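Peptide:N-glycosidase F (Elizabethkingia meningoseptica, PDB 3PMS) catalyses the hydrolytic release of N-linked glycans from glycoproteins and glycopeptides by cleaving the amide bond between asparagine and the innermost sugar. Local coordinates at residues Thr104-Leu109 against Ser146-Val151; Tyr186-Ile191 against Thr262-Leu267. One frame throughout, in Å; residues are numbered along the deposited sequence.

Interaction 1 of 2, residues Thr104-Leu109 against Ser146-Val151; sequences TDFKSL and SAVVPV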
# COMPACT_ATOMS: atom_id res chain seq x y z
N THR A 104 10.62 5.29 -0.24
CA THR A 104 12.06 5.14 -0.56
C THR A 104 12.30 3.85 -1.33
O THR A 104 13.11 3.79 -2.27
CB THR A 104 12.94 5.19 0.66
OG1 THR A 104 12.54 6.21 1.55
CG2 THR A 104 14.43 5.33 0.29
N ASP A 105 11.59 2.79 -0.97
CA ASP A 105 11.74 1.53 -1.70
C ASP A 105 11.57 1.61 -3.18
O ASP A 105 12.06 0.74 -3.92
CB ASP A 105 10.77 0.49 -1.16
CG ASP A 105 11.09 0.04 0.30
OD1 ASP A 105 12.22 0.25 0.85
OD2 ASP A 105 10.16 -0.48 0.94
N PHE A 106 10.80 2.61 -3.66
CA PHE A 106 10.60 2.82 -5.07
C PHE A 106 11.47 3.89 -5.72
O PHE A 106 11.18 4.32 -6.84
CB PHE A 106 9.11 3.14 -5.28
CG PHE A 106 8.19 2.01 -4.85
CD1 PHE A 106 7.96 0.96 -5.71
CD2 PHE A 106 7.59 1.99 -3.64
CE1 PHE A 106 7.17 -0.11 -5.28
CE2 PHE A 106 6.78 0.90 -3.22
CZ PHE A 106 6.56 -0.10 -4.05
N LYS A 107 12.54 4.28 -5.05
CA LYS A 107 13.37 5.39 -5.56
C LYS A 107 13.86 5.04 -6.97
O LYS A 107 14.07 5.95 -7.79
CB LYS A 107 14.50 5.74 -4.59
CG LYS A 107 15.49 4.61 -4.27
CD LYS A 107 16.58 5.06 -3.34
CE LYS A 107 17.33 3.91 -2.71
NZ LYS A 107 18.55 4.39 -1.88
N SER A 108 14.13 3.77 -7.28
CA SER A 108 14.55 3.45 -8.65
C SER A 108 13.57 3.74 -9.76
O SER A 108 13.94 3.95 -10.94
CB SER A 108 14.97 1.98 -8.72
OG SER A 108 13.91 1.06 -8.54
N LEU A 109 12.31 3.86 -9.38
CA LEU A 109 11.23 4.16 -10.30
C LEU A 109 10.86 5.64 -10.23
O LEU A 109 10.09 6.10 -11.08
CB LEU A 109 10.02 3.29 -10.02
CG LEU A 109 10.10 1.82 -10.38
CD1 LEU A 109 10.66 0.98 -9.29
CD2 LEU A 109 8.76 1.27 -10.85
N SER A 146 19.35 0.14 -5.88
CA SER A 146 18.20 -0.63 -5.45
C SER A 146 17.34 -1.02 -6.64
O SER A 146 17.36 -0.36 -7.70
CB SER A 146 17.37 0.10 -4.42
OG SER A 146 16.68 1.20 -4.98
N ALA A 147 16.55 -2.07 -6.49
CA ALA A 147 15.58 -2.49 -7.50
C ALA A 147 14.44 -3.17 -6.80
O ALA A 147 14.60 -3.70 -5.72
CB ALA A 147 16.17 -3.49 -8.51
N VAL A 148 13.26 -2.96 -7.34
CA VAL A 148 12.01 -3.41 -6.72
C VAL A 148 11.05 -3.97 -7.75
O VAL A 148 10.92 -3.42 -8.84
CB VAL A 148 11.36 -2.29 -5.89
CG1 VAL A 148 11.05 -1.07 -6.75
CG2 VAL A 148 10.10 -2.79 -5.10
N VAL A 149 10.39 -5.06 -7.44
CA VAL A 149 9.36 -5.66 -8.29
C VAL A 149 8.24 -6.23 -7.41
O VAL A 149 8.47 -6.66 -6.30
CB VAL A 149 9.92 -6.76 -9.22
CG1 VAL A 149 10.76 -6.13 -10.37
CG2 VAL A 149 10.55 -7.87 -8.47
N PRO A 150 7.01 -6.26 -7.93
CA PRO A 150 5.93 -6.88 -7.21
C PRO A 150 6.02 -8.40 -7.20
O PRO A 150 6.33 -9.05 -8.22
CB PRO A 150 4.67 -6.45 -7.97
CG PRO A 150 5.14 -6.15 -9.34
CD PRO A 150 6.51 -5.52 -9.08
N VAL A 151 5.65 -8.94 -6.06
CA VAL A 151 5.44 -10.37 -5.90
C VAL A 151 3.96 -10.74 -6.11
O VAL A 151 3.60 -11.57 -6.96
CB VAL A 151 5.90 -10.82 -4.56
CG1 VAL A 151 5.71 -12.33 -4.39
CG2 VAL A 151 7.38 -10.43 -4.31
O HOH W 1 14.00 1.14 -5.83
O HOH W 2 13.59 -1.36 -9.86

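Interaction 2 of 2, residues Tyr186-Ile191 against Thr262-Leu267; sequences YLRTTI and TRIDVL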
# COMPACT_ATOMS: atom_id res chain seq x y z
N TYR A 186 14.70 -7.55 0.95
CA TYR A 186 13.59 -7.59 1.89
C TYR A 186 12.26 -7.46 1.13
O TYR A 186 12.23 -7.16 -0.05
CB TYR A 186 13.69 -6.47 2.90
CG TYR A 186 13.89 -5.06 2.37
CD1 TYR A 186 12.77 -4.23 2.16
CD2 TYR A 186 15.12 -4.54 2.14
CE1 TYR A 186 12.88 -2.95 1.68
CE2 TYR A 186 15.25 -3.26 1.61
CZ TYR A 186 14.12 -2.45 1.44
OH TYR A 186 14.32 -1.16 1.03
N LEU A 187 11.19 -7.80 1.85
CA LEU A 187 9.81 -7.66 1.38
C LEU A 187 9.13 -6.45 1.99
O LEU A 187 9.39 -6.08 3.12
CB LEU A 187 9.01 -8.95 1.73
CG LEU A 187 9.62 -10.27 1.26
CD1 LEU A 187 8.92 -11.49 1.92
CD2 LEU A 187 9.56 -10.33 -0.21
N ARG A 188 8.24 -5.88 1.19
CA ARG A 188 7.40 -4.73 1.58
C ARG A 188 5.97 -5.12 1.28
O ARG A 188 5.63 -5.41 0.14
CB ARG A 188 7.75 -3.49 0.72
CG ARG A 188 6.90 -2.30 1.00
CD ARG A 188 6.97 -1.32 -0.21
NE ARG A 188 6.17 -0.12 -0.01
CZ ARG A 188 6.62 1.02 0.50
NH1 ARG A 188 7.84 1.13 0.98
NH2 ARG A 188 5.84 2.12 0.49
N THR A 189 5.16 -5.22 2.34
CA THR A 189 3.75 -5.66 2.21
C THR A 189 2.80 -4.68 2.82
O THR A 189 3.03 -4.09 3.91
CB THR A 189 3.56 -7.04 2.87
OG1 THR A 189 4.50 -8.01 2.35
CG2 THR A 189 2.10 -7.57 2.72
N THR A 190 1.69 -4.46 2.13
CA THR A 190 0.59 -3.57 2.58
C THR A 190 -0.68 -4.47 2.46
O THR A 190 -1.05 -4.94 1.37
CB THR A 190 0.50 -2.33 1.73
OG1 THR A 190 1.79 -1.74 1.65
CG2 THR A 190 -0.48 -1.34 2.34
N ILE A 191 -1.34 -4.67 3.57
CA ILE A 191 -2.56 -5.53 3.59
C ILE A 191 -3.63 -4.87 4.41
O ILE A 191 -3.37 -4.35 5.48
CB ILE A 191 -2.28 -6.95 4.14
CG1 ILE A 191 -3.53 -7.81 4.19
CG2 ILE A 191 -1.50 -6.91 5.53
CD1 ILE A 191 -3.16 -9.31 4.36
N THR A 262 2.92 -0.07 6.25
CA THR A 262 3.85 -0.80 5.40
C THR A 262 4.71 -1.73 6.27
O THR A 262 5.28 -1.30 7.27
CB THR A 262 4.77 0.21 4.75
OG1 THR A 262 3.98 1.18 4.04
CG2 THR A 262 5.71 -0.53 3.76
N ARG A 263 4.68 -3.02 5.94
CA ARG A 263 5.37 -4.06 6.70
C ARG A 263 6.61 -4.50 5.96
O ARG A 263 6.56 -4.87 4.81
CB ARG A 263 4.41 -5.21 6.89
CG ARG A 263 3.11 -4.84 7.57
CD ARG A 263 2.09 -5.97 7.54
NE ARG A 263 0.84 -5.48 8.07
CZ ARG A 263 0.49 -5.54 9.35
NH1 ARG A 263 1.22 -6.19 10.24
NH2 ARG A 263 -0.66 -4.98 9.71
N ILE A 264 7.73 -4.40 6.69
CA ILE A 264 9.04 -4.67 6.13
C ILE A 264 9.67 -5.92 6.77
O ILE A 264 9.79 -5.99 8.01
CB ILE A 264 9.96 -3.48 6.32
CG1 ILE A 264 9.42 -2.23 5.60
CG2 ILE A 264 11.36 -3.87 5.83
CD1 ILE A 264 9.34 -2.37 4.10
N ASP A 265 9.99 -6.88 5.94
CA ASP A 265 10.51 -8.20 6.38
C ASP A 265 11.82 -8.46 5.71
O ASP A 265 11.89 -8.63 4.49
CB ASP A 265 9.52 -9.32 6.07
CG ASP A 265 8.15 -9.14 6.80
OD1 ASP A 265 8.19 -9.00 8.02
OD2 ASP A 265 7.13 -9.13 6.08
N VAL A 266 12.90 -8.52 6.50
CA VAL A 266 14.26 -8.62 5.89
C VAL A 266 14.60 -10.08 5.69
O VAL A 266 14.48 -10.92 6.61
CB VAL A 266 15.26 -7.92 6.81
CG1 VAL A 266 16.70 -8.11 6.25
CG2 VAL A 266 14.94 -6.48 6.92
N LEU A 267 15.03 -10.41 4.48
CA LEU A 267 15.27 -11.77 4.02
C LEU A 267 16.67 -12.18 4.42
O LEU A 267 17.58 -11.36 4.48
CB LEU A 267 15.16 -11.89 2.51
CG LEU A 267 13.72 -11.69 2.00
CD1 LEU A 267 13.67 -11.31 0.55
CD2 LEU A 267 12.90 -13.01 2.21
O HOH W 3 6.68 -7.72 3.84
O HOH W 4 2.70 0.82 1.46
O HOH W 5 -2.51 -3.53 7.97
O HOH W 6 -0.33 -3.54 6.09

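Interaction 1 of 2, residues Thr104-Leu109 against Ser146-Val151
Val148 sends its two methyl branches into the loop 104-109, and the packing is tightest there. CG1 lies between the backbone N and the carbonyl carbon (chi1 59°), which turns it toward the loop, where it meets Leu109 CD1 at 3.3 Å, closer than usual carbon contact. The same CG1 lies 3.8 Å from Phe106 CD1, approaching the ring obliquely, while Val148 CG2 reaches Phe106 CE1 at 4.0 Å. A beta-branched valine suits this place because one short side chain can meet both a leucine and an aromatic ring. Phe106 also stacks edge-to-face with Phe301 of the adjoining strand.

Toward Ser146 the fit is looser and runs through water. No direct hydrogen bond joins the segments; instead, one water donates to Asp105 O, accepts from Ser108 N and bonds Ser146 OG. A second water bonds Ser108 OG and accepts from Val148 N, its oxygen 3.0 Å from that nitrogen. Serine suits both ends, since its short hydroxyl reaches a water that the backbone also binds. The aliphatic part of Lys107 passes Ser146, CE to OG 3.6 Å, before its NZ bonds Val43 O.

Such a loop, packed on an outer strand partly through water, belongs here to the interface between two jelly-roll-like beta sandwiches.

Interaction 2 of 2, residues Tyr186-Ile191 against Thr262-Leu267
Arg188 and Thr262 meet methyl to plane: Thr262 CG2 sits over the centre of one guanidinium face, 3.7 Å above it, and touches Arg188 CG at 3.5 Å. Arg188 CG is anti to the backbone N (chi1 177°), which carries CG and the extended chain out under the Thr262 methyl, with Arg188 CB 3.9 Å from Ile264 CD1. On the sheet face that carries Tyr186, Arg188 and Ile264, the tyrosine also slants across Ile264, CD1 to CG2. The flat guanidinium accepts a methyl over its face while its N-H groups serve Asp105, Ile81 O and Asp102 O.

The face with Leu187, Thr189, Arg263 and Asp265 is more polar, leucine apart. The extended Arg263 chain crosses Ile191 at a slant, NE 3.7 Å from CG2; a water in the guanidinium plane bridges NE to Ile191 N, and NH1 bonds Gln228 O. Another water accepts from Thr189 OG1, also bonded to Ser300 OG, and donates to Arg263 O and Asp265 OD2, itself bonded to His227.

Between the faces, Leu187-Asp265 and Thr189-Arg263 are antiparallel hydrogen-bonded pairs, Leu187 N to Asp265 O being 2.9 Å.

Backbone pairing thus sets the register of this edge strand, while the buried charge of Arg188 is met by the Asp105 carboxylate and two backbone carbonyls, which probably hold the guanidinium flat against the Thr262 methyl.

Overall arrangement
From the N terminus, the chain passes through strand 99-102 into the loop 104-109, then through strands 114-120 and 128-138 before interaction 1 closes this excursion at strand 145-163. Interaction 2 opens only afterwards, at strand 184-197, and closes a longer excursion at strand 263-266; the two are therefore in series, neither nested nor crossed. Both reach one four-stranded sheet, whose outermost strands are 145-163 and 263-266. Interaction 1 presses an N-terminal loop on the first, whereas interaction 2 adds the second to strand 184-197. Through Asp105, which reaches Arg188 and probably Tyr186, the loop after strand 99-102 is tied to the sheet of strands 145-163, 295-306, 184-197 and 263-266.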